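Local coordinates for protein tudor (Drosophila melanogaster, PDB 4Q5W) that probably takes part in piRNA-guided transposon repression in the germline, its Tudor domains reading methylated arginines of Piwi proteins such as Aubergine, at residues 63-67 and 79-84; 31-35 and 97-101; 23-28 and 103-108. All blocks are in the same frame, centred on the assembly; numbering follows the deposited sequence. Where two conformers were deposited one is given.

Interaction 1: 63-67 and 79-84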
ATOM      1  N   PHE A  63      13.453  -2.781  -8.457  1.00 17.97           N
ATOM      2  CA  PHE A  63      12.969  -4.150  -8.279  1.00 18.44           C
ATOM      3  C   PHE A  63      12.262  -4.383  -6.944  1.00 15.71           C
ATOM      4  O   PHE A  63      12.665  -3.838  -5.919  1.00 18.72           O
ATOM      5  CB  PHE A  63      14.120  -5.144  -8.480  1.00 15.15           C
ATOM      6  CG  PHE A  63      14.658  -5.173  -9.894  1.00 17.13           C
ATOM      7  CD1 PHE A  63      15.691  -4.329 -10.276  1.00 19.80           C
ATOM      8  CD2 PHE A  63      14.131  -6.039 -10.836  1.00 14.89           C
ATOM      9  CE1 PHE A  63      16.184  -4.344 -11.571  1.00 21.90           C
ATOM     10  CE2 PHE A  63      14.628  -6.070 -12.136  1.00 21.35           C
ATOM     11  CZ  PHE A  63      15.654  -5.220 -12.504  1.00 24.44           C
ATOM     12  N   TYR A  64      11.211  -5.201  -6.974  1.00 10.72           N
ATOM     13  CA  TYR A  64      10.331  -5.400  -5.830  1.00 12.11           C
ATOM     14  C   TYR A  64       9.937  -6.863  -5.639  1.00 14.30           C
ATOM     15  O   TYR A  64       9.727  -7.597  -6.614  1.00 16.61           O
ATOM     16  CB  TYR A  64       9.048  -4.612  -6.051  1.00 10.05           C
ATOM     17  CG  TYR A  64       9.231  -3.120  -6.016  1.00 12.41           C
ATOM     18  CD1 TYR A  64       9.648  -2.420  -7.135  1.00 11.82           C
ATOM     19  CD2 TYR A  64       8.959  -2.408  -4.859  1.00 15.93           C
ATOM     20  CE1 TYR A  64       9.815  -1.035  -7.098  1.00 13.17           C
ATOM     21  CE2 TYR A  64       9.111  -1.029  -4.816  1.00 16.08           C
ATOM     22  CZ  TYR A  64       9.531  -0.352  -5.934  1.00 19.92           C
ATOM     23  OH  TYR A  64       9.679   1.019  -5.880  1.00 23.07           O
ATOM     24  N   ARG A  65       9.803  -7.282  -4.386  1.00 13.99           N
ATOM     25  CA  ARG A  65       9.209  -8.573  -4.109  1.00 11.63           C
ATOM     26  C   ARG A  65       7.755  -8.548  -4.544  1.00 13.60           C
ATOM     27  O   ARG A  65       7.041  -7.577  -4.287  1.00 12.40           O
ATOM     28  CB  ARG A  65       9.284  -8.909  -2.626  1.00 11.28           C
ATOM     29  CG  ARG A  65      10.705  -9.070  -2.113  1.00 10.43           C
ATOM     30  CD  ARG A  65      10.711  -9.917  -0.864  1.00 10.73           C
ATOM     31  NE  ARG A  65      10.032  -9.250   0.246  1.00 15.65           N
ATOM     32  CZ  ARG A  65       9.750  -9.847   1.398  1.00 13.60           C
ATOM     33  NH1 ARG A  65       9.128  -9.173   2.363  1.00 15.68           N
ATOM     34  NH2 ARG A  65      10.097 -11.115   1.580  1.00 13.13           N
ATOM     35  N   SER A  66       7.311  -9.623  -5.185  1.00 11.44           N
ATOM     36  CA  SER A  66       5.975  -9.652  -5.763  1.00 10.20           C
ATOM     37  C   SER A  66       5.269 -10.981  -5.578  1.00 14.83           C
ATOM     38  O   SER A  66       5.904 -12.010  -5.363  1.00 15.32           O
ATOM     39  CB  SER A  66       6.051  -9.339  -7.257  1.00 13.86           C
ATOM     40  OG  SER A  66       6.998 -10.191  -7.889  1.00 24.55           O
ATOM     41  N   ARG A  67       3.943 -10.949  -5.694  1.00 13.29           N
ATOM     42  CA  ARG A  67       3.131 -12.158  -5.697  1.00 13.44           C
ATOM     43  C   ARG A  67       2.167 -12.074  -6.873  1.00 16.33           C
ATOM     44  O   ARG A  67       1.575 -11.025  -7.129  1.00 15.57           O
ATOM     45  CB  ARG A  67       2.351 -12.329  -4.385  1.00 17.13           C
ATOM     46  CG  ARG A  67       1.434 -13.545  -4.369  1.00 17.67           C
ATOM     47  CD  ARG A  67       0.921 -13.878  -2.964  1.00 15.16           C
ATOM     48  NE  ARG A  67       0.482 -12.684  -2.242  1.00 20.79           N
ATOM     49  CZ  ARG A  67      -0.727 -12.145  -2.354  1.00 22.13           C
ATOM     50  NH1 ARG A  67      -1.041 -11.063  -1.650  1.00 26.14           N
ATOM     51  NH2 ARG A  67      -1.628 -12.689  -3.164  1.00 19.15           N
ATOM     52  N   VAL A  79       0.459  -8.375 -10.711  1.00 14.20           N
ATOM     53  CA  VAL A  79       1.135  -8.746  -9.478  1.00 12.13           C
ATOM     54  C   VAL A  79       0.891  -7.706  -8.394  1.00 11.43           C
ATOM     55  O   VAL A  79       0.537  -6.569  -8.693  1.00 14.32           O
ATOM     56  CB  VAL A  79       2.655  -8.859  -9.689  1.00 15.46           C
ATOM     57  CG1 VAL A  79       2.966  -9.832 -10.822  1.00 14.30           C
ATOM     58  CG2 VAL A  79       3.257  -7.488  -9.980  1.00 14.70           C
ATOM     59  N   ILE A  80       1.071  -8.117  -7.142  1.00 12.68           N
ATOM     60  CA  ILE A  80       1.124  -7.182  -6.021  1.00 13.78           C
ATOM     61  C   ILE A  80       2.578  -7.017  -5.578  1.00 14.87           C
ATOM     62  O   ILE A  80       3.326  -7.995  -5.488  1.00 14.08           O
ATOM     63  CB  ILE A  80       0.224  -7.624  -4.826  1.00 14.42           C
ATOM     64  CG1 ILE A  80       0.391  -6.661  -3.640  1.00 17.51           C
ATOM     65  CG2 ILE A  80       0.530  -9.042  -4.387  1.00 13.84           C
ATOM     66  CD1 ILE A  80      -0.581  -6.935  -2.476  1.00 19.57           C
ATOM     67  N   LEU A  81       2.992  -5.776  -5.333  1.00 12.53           N
ATOM     68  CA  LEU A  81       4.302  -5.529  -4.740  1.00 11.92           C
ATOM     69  C   LEU A  81       4.118  -5.679  -3.242  1.00 12.12           C
ATOM     70  O   LEU A  81       3.684  -4.736  -2.557  1.00 14.72           O
ATOM     71  CB  LEU A  81       4.817  -4.134  -5.095  1.00 11.95           C
ATOM     72  CG  LEU A  81       4.754  -3.758  -6.589  1.00 13.30           C
ATOM     73  CD1 LEU A  81       5.401  -2.403  -6.836  1.00 16.19           C
ATOM     74  CD2 LEU A  81       5.397  -4.833  -7.465  1.00 12.47           C
ATOM     75  N   ILE A  82       4.427  -6.873  -2.745  1.00 11.41           N
ATOM     76  CA  ILE A  82       3.999  -7.297  -1.413  1.00 14.01           C
ATOM     77  C   ILE A  82       4.466  -6.413  -0.266  1.00 12.21           C
ATOM     78  O   ILE A  82       3.793  -6.326   0.763  1.00 13.79           O
ATOM     79  CB  ILE A  82       4.384  -8.754  -1.114  1.00 12.72           C
ATOM     80  CG1 ILE A  82       5.908  -8.935  -1.143  1.00 13.05           C
ATOM     81  CG2 ILE A  82       3.690  -9.686  -2.095  1.00 14.32           C
ATOM     82  CD1 ILE A  82       6.365 -10.240  -0.512  1.00 11.56           C
ATOM     83  N   ASP A  83       5.607  -5.757  -0.435  1.00 12.79           N
ATOM     84  CA  ASP A  83       6.127  -4.925   0.634  1.00 13.31           C
ATOM     85  C   ASP A  83       5.412  -3.589   0.707  1.00 10.46           C
ATOM     86  O   ASP A  83       5.540  -2.884   1.702  1.00 14.27           O
ATOM     87  CB  ASP A  83       7.645  -4.750   0.505  1.00 11.19           C
ATOM     88  CG  ASP A  83       8.393  -6.044   0.787  1.00 13.76           C
ATOM     89  OD1 ASP A  83       7.963  -6.779   1.708  1.00 11.43           O
ATOM     90  OD2 ASP A  83       9.391  -6.330   0.090  1.00 12.29           O
ATOM     91  N   TYR A  84       4.631  -3.268  -0.324  1.00  9.30           N
ATOM     92  CA  TYR A  84       4.005  -1.942  -0.436  1.00 13.62           C
ATOM     93  C   TYR A  84       2.488  -1.988  -0.561  1.00 16.08           C
ATOM     94  O   TYR A  84       1.775  -1.150   0.022  1.00 14.35           O
ATOM     95  CB  TYR A  84       4.605  -1.159  -1.608  1.00 12.46           C
ATOM     96  CG  TYR A  84       6.073  -0.870  -1.422  1.00 14.77           C
ATOM     97  CD1 TYR A  84       7.040  -1.827  -1.727  1.00 11.68           C
ATOM     98  CD2 TYR A  84       6.498   0.341  -0.902  1.00 15.91           C
ATOM     99  CE1 TYR A  84       8.384  -1.565  -1.540  1.00  9.64           C
ATOM    100  CE2 TYR A  84       7.833   0.601  -0.715  1.00 12.70           C
ATOM    101  CZ  TYR A  84       8.773  -0.361  -1.040  1.00 14.29           C
ATOM    102  OH  TYR A  84      10.111  -0.093  -0.852  1.00 16.97           O
TER
HETATM  103  O   HOH W   1       9.898  -5.225  -2.376  1.00 11.95           O
HETATM  104  O   HOH W   2       7.417  -5.250  -2.786  1.00 14.34           O
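Arg65 grips the carboxylate of Asp83 side-on through two nitrogens. NH1 of Arg65 gives the shorter bond, 2.7 Å to OD1 of Asp83, which accepts on its syn side. NE of Arg65 reaches OD2 of Asp83 at 3.0 Å, nearly straight at 173°. The two flat groups are nearly coplanar, and a bend at chi3 (-66°) turns the guanidinium to meet the acid. CD1 of Ile82 covers one guanidinium face, over its centre. One water joins Arg65 N to Asp83 OD2; a second joins Arg65 O to Asp83 N. The turn is thus tied to the strand by main chain, side chain and solvent.

Tyr64 makes the other cluster. CD1 of Leu81 sits over one ring face, 4.1 Å from the centroid of Tyr64, a CH-pi contact. The edge of Tyr64 points to the face of Tyr84 in an offset edge-to-face pair, with planes at 75°. Tyr64 OH bonds to Asp60. The two tyrosines correspond to cage positions in related Tudor domains. A methylarginine site here is an inference, and Leu81 stands where such relatives carry an aromatic.

The backbones position both clusters. Arg67 and Ile80 form an antiparallel hydrogen-bonded pair, Arg67 N to Ile80 O and Ile80 N to Arg67 O, each 3.0 Å. Ile82 N then bonds to Arg65 O at 3.1 Å, just before Asp83.

The two segments belong to the hairpin of strands 63-71 and 77-81. Strand 52-56 lies on the other side of 63-71, and helix 25-37 packs on Arg65, Asp83 and Tyr84.

Interaction 2: 31-35 and 97-101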
ATOM      1  N   ILE A  31      16.061  -4.699   1.998  1.00 13.36           N
ATOM      2  CA  ILE A  31      15.405  -5.460   0.932  1.00 11.80           C
ATOM      3  C   ILE A  31      15.610  -4.768  -0.411  1.00 13.81           C
ATOM      4  O   ILE A  31      16.043  -5.399  -1.381  1.00 13.83           O
ATOM      5  CB  ILE A  31      13.900  -5.677   1.213  1.00 11.85           C
ATOM      6  CG1 ILE A  31      13.713  -6.533   2.469  1.00 12.54           C
ATOM      7  CG2 ILE A  31      13.202  -6.303   0.011  1.00 17.00           C
ATOM      8  CD1 ILE A  31      12.250  -6.680   2.915  1.00 12.62           C
ATOM      9  N   CYS A  32      15.329  -3.466  -0.447  1.00 13.21           N
ATOM     10  CA  CYS A  32      15.505  -2.661  -1.657  0.70 13.02           C
ATOM     11  C   CYS A  32      16.945  -2.664  -2.145  1.00 13.67           C
ATOM     12  O   CYS A  32      17.206  -2.817  -3.334  1.00 14.40           O
ATOM     13  CB  CYS A  32      15.073  -1.213  -1.413  0.70 14.78           C
ATOM     14  SG  CYS A  32      13.301  -0.979  -1.181  0.70 15.44           S
ATOM     15  N   GLU A  33      17.882  -2.471  -1.223  1.00 17.62           N
ATOM     16  CA  GLU A  33      19.296  -2.437  -1.589  1.00 18.31           C
ATOM     17  C   GLU A  33      19.726  -3.772  -2.183  1.00 18.35           C
ATOM     18  O   GLU A  33      20.413  -3.822  -3.201  1.00 20.64           O
ATOM     19  CB  GLU A  33      20.177  -2.086  -0.389  1.00 22.79           C
ATOM     20  CG  GLU A  33      21.622  -2.501  -0.570  1.00 33.27           C
ATOM     21  CD  GLU A  33      22.608  -1.443  -0.135  1.00 48.92           C
ATOM     22  OE1 GLU A  33      22.814  -1.287   1.089  1.00 50.39           O
ATOM     23  OE2 GLU A  33      23.181  -0.771  -1.020  1.00 57.11           O
ATOM     24  N   LYS A  34      19.314  -4.862  -1.552  1.00 12.83           N
ATOM     25  CA  LYS A  34      19.704  -6.177  -2.049  1.00 13.10           C
ATOM     26  C   LYS A  34      19.071  -6.509  -3.406  1.00 20.01           C
ATOM     27  O   LYS A  34      19.738  -7.041  -4.303  1.00 19.57           O
ATOM     28  CB  LYS A  34      19.388  -7.248  -1.010  1.00 15.92           C
ATOM     29  CG  LYS A  34      20.379  -7.261   0.151  1.00 18.53           C
ATOM     30  CD  LYS A  34      19.897  -8.184   1.261  1.00 23.32           C
ATOM     31  CE  LYS A  34      20.939  -8.325   2.356  1.00 27.28           C
ATOM     32  NZ  LYS A  34      22.141  -9.050   1.868  1.00 33.96           N
ATOM     33  N   LEU A  35      17.790  -6.190  -3.567  1.00 18.84           N
ATOM     34  CA  LEU A  35      17.118  -6.456  -4.844  1.00 21.29           C
ATOM     35  C   LEU A  35      17.641  -5.586  -5.989  1.00 21.78           C
ATOM     36  O   LEU A  35      17.671  -6.019  -7.140  1.00 22.39           O
ATOM     37  CB  LEU A  35      15.600  -6.302  -4.715  1.00 19.74           C
ATOM     38  CG  LEU A  35      14.866  -7.416  -3.968  1.00 16.15           C
ATOM     39  CD1 LEU A  35      13.389  -7.097  -3.883  1.00 13.05           C
ATOM     40  CD2 LEU A  35      15.093  -8.768  -4.662  1.00 13.33           C
ATOM     41  N   PRO A  97      15.264 -14.288  -4.617  1.00 12.82           N
ATOM     42  CA  PRO A  97      16.462 -14.840  -3.980  1.00 16.53           C
ATOM     43  C   PRO A  97      16.111 -15.534  -2.667  1.00 21.20           C
ATOM     44  O   PRO A  97      15.228 -15.065  -1.936  1.00 16.93           O
ATOM     45  CB  PRO A  97      17.323 -13.600  -3.725  1.00 18.74           C
ATOM     46  CG  PRO A  97      16.931 -12.652  -4.821  1.00 16.53           C
ATOM     47  CD  PRO A  97      15.434 -12.867  -4.984  1.00 12.52           C
ATOM     48  N   GLN A  98      16.789 -16.646  -2.392  1.00 20.54           N
ATOM     49  CA  GLN A  98      16.478 -17.505  -1.249  1.00 21.05           C
ATOM     50  C   GLN A  98      16.439 -16.789   0.102  1.00 18.54           C
ATOM     51  O   GLN A  98      15.662 -17.166   0.993  1.00 15.53           O
ATOM     52  CB  GLN A  98      17.482 -18.664  -1.186  1.00 28.71           C
ATOM     53  CG  GLN A  98      17.171 -19.713  -0.127  1.00 42.93           C
ATOM     54  CD  GLN A  98      15.856 -20.434  -0.372  1.00 50.47           C
ATOM     55  OE1 GLN A  98      15.300 -20.390  -1.473  1.00 52.84           O
ATOM     56  NE2 GLN A  98      15.359 -21.118   0.655  1.00 53.26           N
ATOM     57  N   GLU A  99      17.280 -15.773   0.256  1.00 16.70           N
ATOM     58  CA  GLU A  99      17.405 -15.066   1.538  1.00 17.60           C
ATOM     59  C   GLU A  99      16.129 -14.338   1.968  1.00 15.66           C
ATOM     60  O   GLU A  99      15.997 -13.947   3.133  1.00 16.46           O
ATOM     61  CB  GLU A  99      18.589 -14.092   1.510  1.00 20.31           C
ATOM     62  CG  GLU A  99      18.490 -13.009   0.440  1.00 24.55           C
ATOM     63  CD  GLU A  99      19.661 -12.046   0.469  1.00 32.74           C
ATOM     64  OE1 GLU A  99      20.399 -12.028   1.476  1.00 33.22           O
ATOM     65  OE2 GLU A  99      19.851 -11.303  -0.518  1.00 33.48           O
ATOM     66  N   PHE A 100      15.191 -14.169   1.036  1.00 18.55           N
ATOM     67  CA  PHE A 100      13.951 -13.446   1.311  1.00 17.01           C
ATOM     68  C   PHE A 100      12.752 -14.347   1.571  1.00 15.97           C
ATOM     69  O   PHE A 100      11.704 -13.862   1.996  1.00 16.35           O
ATOM     70  CB  PHE A 100      13.581 -12.541   0.132  1.00 15.78           C
ATOM     71  CG  PHE A 100      14.608 -11.497  -0.183  1.00 17.54           C
ATOM     72  CD1 PHE A 100      14.755 -10.383   0.632  1.00 16.26           C
ATOM     73  CD2 PHE A 100      15.403 -11.611  -1.308  1.00 18.41           C
ATOM     74  CE1 PHE A 100      15.695  -9.416   0.341  1.00 12.77           C
ATOM     75  CE2 PHE A 100      16.348 -10.646  -1.607  1.00 17.75           C
ATOM     76  CZ  PHE A 100      16.489  -9.544  -0.781  1.00 17.73           C
ATOM     77  N   THR A 101      12.901 -15.648   1.320  1.00 16.18           N
ATOM     78  CA  THR A 101      11.781 -16.590   1.357  0.50 15.30           C
ATOM     79  C   THR A 101      10.925 -16.527   2.626  1.00 12.89           C
ATOM     80  O   THR A 101       9.699 -16.603   2.567  1.00 16.02           O
ATOM     81  CB  THR A 101      12.279 -18.034   1.174  0.50 16.60           C
ATOM     82  OG1 THR A 101      13.119 -18.102   0.015  0.50 15.77           O
ATOM     83  CG2 THR A 101      11.104 -18.991   1.022  0.50 17.63           C
TER
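The carbonyl oxygen of Gln98 accepts a backbone bond, and perhaps a second bond, within the turn that brings Phe100 against Lys34 and Leu35. Thr101 N lies 3.2 Å from this Gln98 O, and the Thr101 hydroxyl approaches from the same face of the carbonyl plane. Thr101 was modelled in two conformers, so the hydroxyl bond is less certain. One residue earlier, Phe100 N bonds to Pro97 O at 3.1 Å. These bonds coil residues 97-101 tightly.

The ring of Phe100 carries the contact with the helix. With CG anti to its own carbonyl carbon (chi1 -61°), it reaches the helix with its far end. CB of Lys34 meets CZ of Phe100 at 3.7 Å, at the ring edge. CD2 of Leu35 is 3.8 Å from CE2 of Phe100, and CG2 of Ile31 is 4.0 Å from its CE1. CG of Glu99 lies over one ring face, toward the rim. CD2 of Leu35 also touches CD of Pro97.

Outside this apolar patch, Lys34 NZ and Glu99 OE1 form a weak salt bridge at 3.5 Å. Both residues are exposed.

This is plain packing of a loop on helix 25-37. Arg65 of strand 63-71 touches Ile31, Leu35 and Phe100, while Val54 of strand 52-56 lies against Leu35 and Pro97.

Interaction 3: 23-28 and 103-108. With EPE (4-(2-hydroxyethyl)-1-piperazine ethanesulfonic acid), chain C.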
ATOM      1  N   GLU A  23       9.359   0.535  12.804  1.00 15.17           N
ATOM      2  CA  GLU A  23      10.257  -0.532  13.265  1.00 18.48           C
ATOM      3  C   GLU A  23      10.918  -1.268  12.097  1.00 15.75           C
ATOM      4  O   GLU A  23      12.004  -1.830  12.252  1.00 15.38           O
ATOM      5  CB  GLU A  23       9.506  -1.551  14.135  1.00 21.52           C
ATOM      6  CG  GLU A  23       8.508  -2.386  13.334  1.00 23.56           C
ATOM      7  CD  GLU A  23       7.912  -3.569  14.096  1.00 32.61           C
ATOM      8  OE1 GLU A  23       8.184  -3.722  15.310  1.00 32.45           O
ATOM      9  OE2 GLU A  23       7.157  -4.346  13.457  1.00 32.44           O
ATOM     10  N   LYS A  24      10.263  -1.259  10.937  1.00 15.55           N
ATOM     11  CA  LYS A  24      10.744  -1.999   9.765  1.00 15.28           C
ATOM     12  C   LYS A  24      11.427  -1.148   8.689  1.00 15.15           C
ATOM     13  O   LYS A  24      11.717  -1.647   7.594  1.00 11.54           O
ATOM     14  CB  LYS A  24       9.584  -2.759   9.119  1.00 16.45           C
ATOM     15  CG  LYS A  24       9.133  -3.991   9.886  1.00 20.63           C
ATOM     16  CD  LYS A  24       8.060  -4.716   9.090  1.00 23.08           C
ATOM     17  CE  LYS A  24       7.606  -6.003   9.754  1.00 28.56           C
ATOM     18  NZ  LYS A  24       6.455  -6.573   8.974  1.00 29.21           N
ATOM     19  N   ASP A  25      11.684   0.126   8.970  1.00 14.40           N
ATOM     20  CA  ASP A  25      12.287   0.988   7.947  1.00 15.51           C
ATOM     21  C   ASP A  25      13.647   0.486   7.448  1.00 12.85           C
ATOM     22  O   ASP A  25      13.917   0.506   6.244  1.00 17.39           O
ATOM     23  CB  ASP A  25      12.439   2.423   8.447  1.00 16.02           C
ATOM     24  CG  ASP A  25      11.118   3.134   8.580  1.00 20.61           C
ATOM     25  OD1 ASP A  25      10.115   2.659   8.000  1.00 17.56           O
ATOM     26  OD2 ASP A  25      11.095   4.184   9.256  1.00 21.83           O
ATOM     27  N   SER A  26      14.498   0.040   8.365  1.00 13.35           N
ATOM     28  CA  SER A  26      15.823  -0.442   7.990  1.00 13.81           C
ATOM     29  C   SER A  26      15.717  -1.751   7.238  1.00 14.55           C
ATOM     30  O   SER A  26      16.490  -1.996   6.318  1.00 14.19           O
ATOM     31  CB  SER A  26      16.735  -0.630   9.208  1.00 14.87           C
ATOM     32  OG  SER A  26      17.096   0.618   9.771  1.00 22.63           O
ATOM     33  N   LEU A  27      14.766  -2.594   7.642  1.00 13.94           N
ATOM     34  CA  LEU A  27      14.527  -3.851   6.938  1.00 12.28           C
ATOM     35  C   LEU A  27      14.076  -3.597   5.503  1.00 15.08           C
ATOM     36  O   LEU A  27      14.523  -4.277   4.585  1.00 16.58           O
ATOM     37  CB  LEU A  27      13.486  -4.707   7.666  1.00 12.11           C
ATOM     38  CG  LEU A  27      13.001  -5.949   6.906  1.00 16.90           C
ATOM     39  CD1 LEU A  27      14.156  -6.910   6.631  1.00 18.62           C
ATOM     40  CD2 LEU A  27      11.871  -6.652   7.651  1.00 19.65           C
ATOM     41  N   MET A  28      13.175  -2.636   5.310  1.00 15.05           N
ATOM     42  CA  MET A  28      12.724  -2.286   3.964  1.00 15.44           C
ATOM     43  C   MET A  28      13.908  -1.777   3.127  1.00 14.75           C
ATOM     44  O   MET A  28      14.056  -2.124   1.955  1.00 15.19           O
ATOM     45  CB  MET A  28      11.614  -1.224   4.021  1.00 11.10           C
ATOM     46  CG  MET A  28      10.911  -0.965   2.693  1.00 14.54           C
ATOM     47  SD  MET A  28       9.919  -2.364   2.135  1.00 13.50           S
ATOM     48  CE  MET A  28      10.935  -3.045   0.814  1.00 15.60           C
ATOM     49  N   ILE A 103      10.949 -14.011   4.982  1.00 14.74           N
ATOM     50  CA  ILE A 103      10.707 -12.662   5.483  1.00 11.49           C
ATOM     51  C   ILE A 103       9.292 -12.219   5.119  1.00 15.86           C
ATOM     52  O   ILE A 103       8.956 -12.107   3.946  1.00 15.19           O
ATOM     53  CB  ILE A 103      11.708 -11.651   4.887  1.00 12.70           C
ATOM     54  CG1 ILE A 103      13.147 -12.183   5.005  1.00 13.97           C
ATOM     55  CG2 ILE A 103      11.543 -10.279   5.547  1.00 15.90           C
ATOM     56  CD1 ILE A 103      13.622 -12.390   6.428  1.00 15.10           C
ATOM     57  N   LYS A 104       8.470 -11.950   6.128  1.00 12.76           N
ATOM     58  CA  LYS A 104       7.093 -11.517   5.890  1.00 11.02           C
ATOM     59  C   LYS A 104       7.033 -10.191   5.116  1.00 10.41           C
ATOM     60  O   LYS A 104       7.990  -9.415   5.123  1.00 11.70           O
ATOM     61  CB  LYS A 104       6.333 -11.373   7.221  1.00 18.36           C
ATOM     62  CG  LYS A 104       6.258 -12.627   8.063  1.00 25.17           C
ATOM     63  CD  LYS A 104       5.377 -13.701   7.439  1.00 33.97           C
ATOM     64  CE  LYS A 104       5.272 -14.906   8.363  1.00 37.49           C
ATOM     65  NZ  LYS A 104       5.407 -16.194   7.630  1.00 41.97           N
ATOM     66  N   PRO A 105       5.908  -9.937   4.426  1.00 11.35           N
ATOM     67  CA  PRO A 105       5.753  -8.634   3.769  1.00 10.09           C
ATOM     68  C   PRO A 105       5.914  -7.511   4.781  1.00 10.54           C
ATOM     69  O   PRO A 105       5.438  -7.613   5.913  1.00 13.38           O
ATOM     70  CB  PRO A 105       4.304  -8.664   3.262  1.00 14.35           C
ATOM     71  CG  PRO A 105       3.954 -10.091   3.157  1.00 14.99           C
ATOM     72  CD  PRO A 105       4.719 -10.789   4.246  1.00 14.41           C
ATOM     73  N   VAL A 106       6.574  -6.441   4.368  1.00  9.69           N
ATOM     74  CA  VAL A 106       6.865  -5.331   5.267  1.00 11.44           C
ATOM     75  C   VAL A 106       5.574  -4.602   5.642  1.00 14.52           C
ATOM     76  O   VAL A 106       5.247  -4.475   6.831  1.00 11.49           O
ATOM     77  CB  VAL A 106       7.868  -4.381   4.621  1.00 12.10           C
ATOM     78  CG1 VAL A 106       8.021  -3.102   5.441  1.00 10.94           C
ATOM     79  CG2 VAL A 106       9.211  -5.087   4.469  1.00 12.32           C
ATOM     80  N   ALA A 107       4.824  -4.171   4.631  1.00 13.72           N
ATOM     81  CA  ALA A 107       3.540  -3.495   4.854  1.00 14.81           C
ATOM     82  C   ALA A 107       2.515  -4.364   5.576  1.00 19.82           C
ATOM     83  O   ALA A 107       2.380  -5.560   5.292  1.00 18.96           O
ATOM     84  CB  ALA A 107       2.953  -3.009   3.534  1.00 14.71           C
ATOM     85  N   GLU A 108       1.790  -3.749   6.508  1.00 11.75           N
ATOM     86  CA  GLU A 108       0.684  -4.410   7.182  1.00 14.67           C
ATOM     87  C   GLU A 108      -0.595  -3.695   6.776  1.00 17.91           C
ATOM     88  O   GLU A 108      -0.569  -2.510   6.461  1.00 18.16           O
ATOM     89  CB  GLU A 108       0.864  -4.355   8.697  1.00 19.11           C
ATOM     90  CG  GLU A 108       2.116  -5.057   9.169  1.00 25.84           C
ATOM     91  CD  GLU A 108       2.429  -4.806  10.631  1.00 31.25           C
ATOM     92  OE1 GLU A 108       3.595  -5.015  11.019  1.00 33.94           O
ATOM     93  OE2 GLU A 108       1.518  -4.401  11.392  1.00 30.56           O
TER
HETATM   94  N1  EPE C2201       3.204  -2.424  15.356  1.00 33.64           N
HETATM   95  C2  EPE C2201       3.893  -3.620  14.843  1.00 37.64           C
HETATM   96  C3  EPE C2201       2.946  -4.821  14.933  1.00 42.65           C
HETATM   97  N4  EPE C2201       1.581  -4.520  14.523  1.00 45.15           N
HETATM   98  C5  EPE C2201       1.048  -3.212  14.835  1.00 40.23           C
HETATM   99  C6  EPE C2201       2.064  -2.141  14.489  1.00 34.48           C
HETATM  100  C7  EPE C2201       0.648  -5.607  14.256  1.00 50.69           C
HETATM  101  C8  EPE C2201      -0.798  -5.140  14.059  1.00 52.41           C
HETATM  102  O8  EPE C2201      -0.957  -4.494  12.808  1.00 52.19           O
HETATM  103  C9  EPE C2201       4.040  -1.221  15.500  1.00 29.96           C
HETATM  104  C10 EPE C2201       5.493  -1.592  15.721  1.00 34.99           C
HETATM  105  S   EPE C2201       6.532  -0.120  15.858  1.00 27.98           S
HETATM  106  O1S EPE C2201       6.981   0.217  14.496  1.00 20.42           O
HETATM  107  O2S EPE C2201       5.810   0.993  16.452  1.00 27.08           O
HETATM  108  O3S EPE C2201       7.682  -0.414  16.703  1.00 28.94           O
HETATM  109  O   HOH W   3       8.516  -7.920   7.304  1.00 16.78           O
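The start of helix 25-37 rests on the chain that runs from the Tudor core into strand 108-112, with Lys24 and Val106 at the centre. This is the join between the two lobes of an extended Tudor domain, the Tudor core and the staphylococcal-nuclease-like (SN-like) lobe, whose sheet holds strands 16-21 and 108-112.

Lys24 occupies the N-cap position. Its side chain is extended beyond CG and runs alongside Val106, the two chains pointing opposite ways, with CD near CG1. NZ of Lys24 bonds to Val106 O at 3.2 Å, and more weakly to Pro105 O at 3.4 Å. A water accepts from Lys24 NZ at 3.0 Å and donates to Lys104 O. Glu108 OE1 lies 3.8 Å from Lys24 NZ, a long salt bridge. Replacing Lys24 by alanine is likely to leave the Val106 and Pro105 carbonyls without this ammonium donor, and Glu108 without the lysine charge.

The apolar part lies further along the helix. SD of Met28 sits 3.7 Å from CG2 of Val106; CG of Met28 is anti to its backbone N (chi1 -170°), and the chain then bends to bring its sulfur against the valine. CD2 of Leu27 touches CG2 of both Ile103 and Val106.

A HEPES molecule, probably from the crystallisation liquor, spans both segments. Glu23 N donates to its sulfonate O1S at 2.9 Å. Glu108 OE2 accepts from O8 at 2.9 Å and from N4 of the buffer at 3.1 Å.

OE2 of Glu23 and OE1 of Glu108, like charges, lie near each other without contact. The N4 bond implies a protonated nitrogen, which with Lys24 would probably offset the negative charge. One lysine ammonium is shared by two carbonyls, a water and a distant acid.

The centres of the three contacts lie about 12 Å from one another. Helix 25-37 supplies one side of interactions 2 and 3, which meet where Ile31 CD1 packs on Val106 CG2 at 3.8 Å. Arg65 connects interaction 1 to both. Its NH2 bonds to Ile103 O at 2.8 Å and its NH1 to Lys104 O at 3.0 Å, while Phe100 and Leu35 pack against it. Asp83 OD1 in turn accepts from Val106 N. Tyr84, possibly a cage residue, also touches the helix: its OH lies 3.5 Å from Met28 CE. The possible methylarginine site at 63-67 and 79-84 thus adjoins helix 25-37 and residues 103-108; the buffer molecule sits at the Glu23 and Glu108 end.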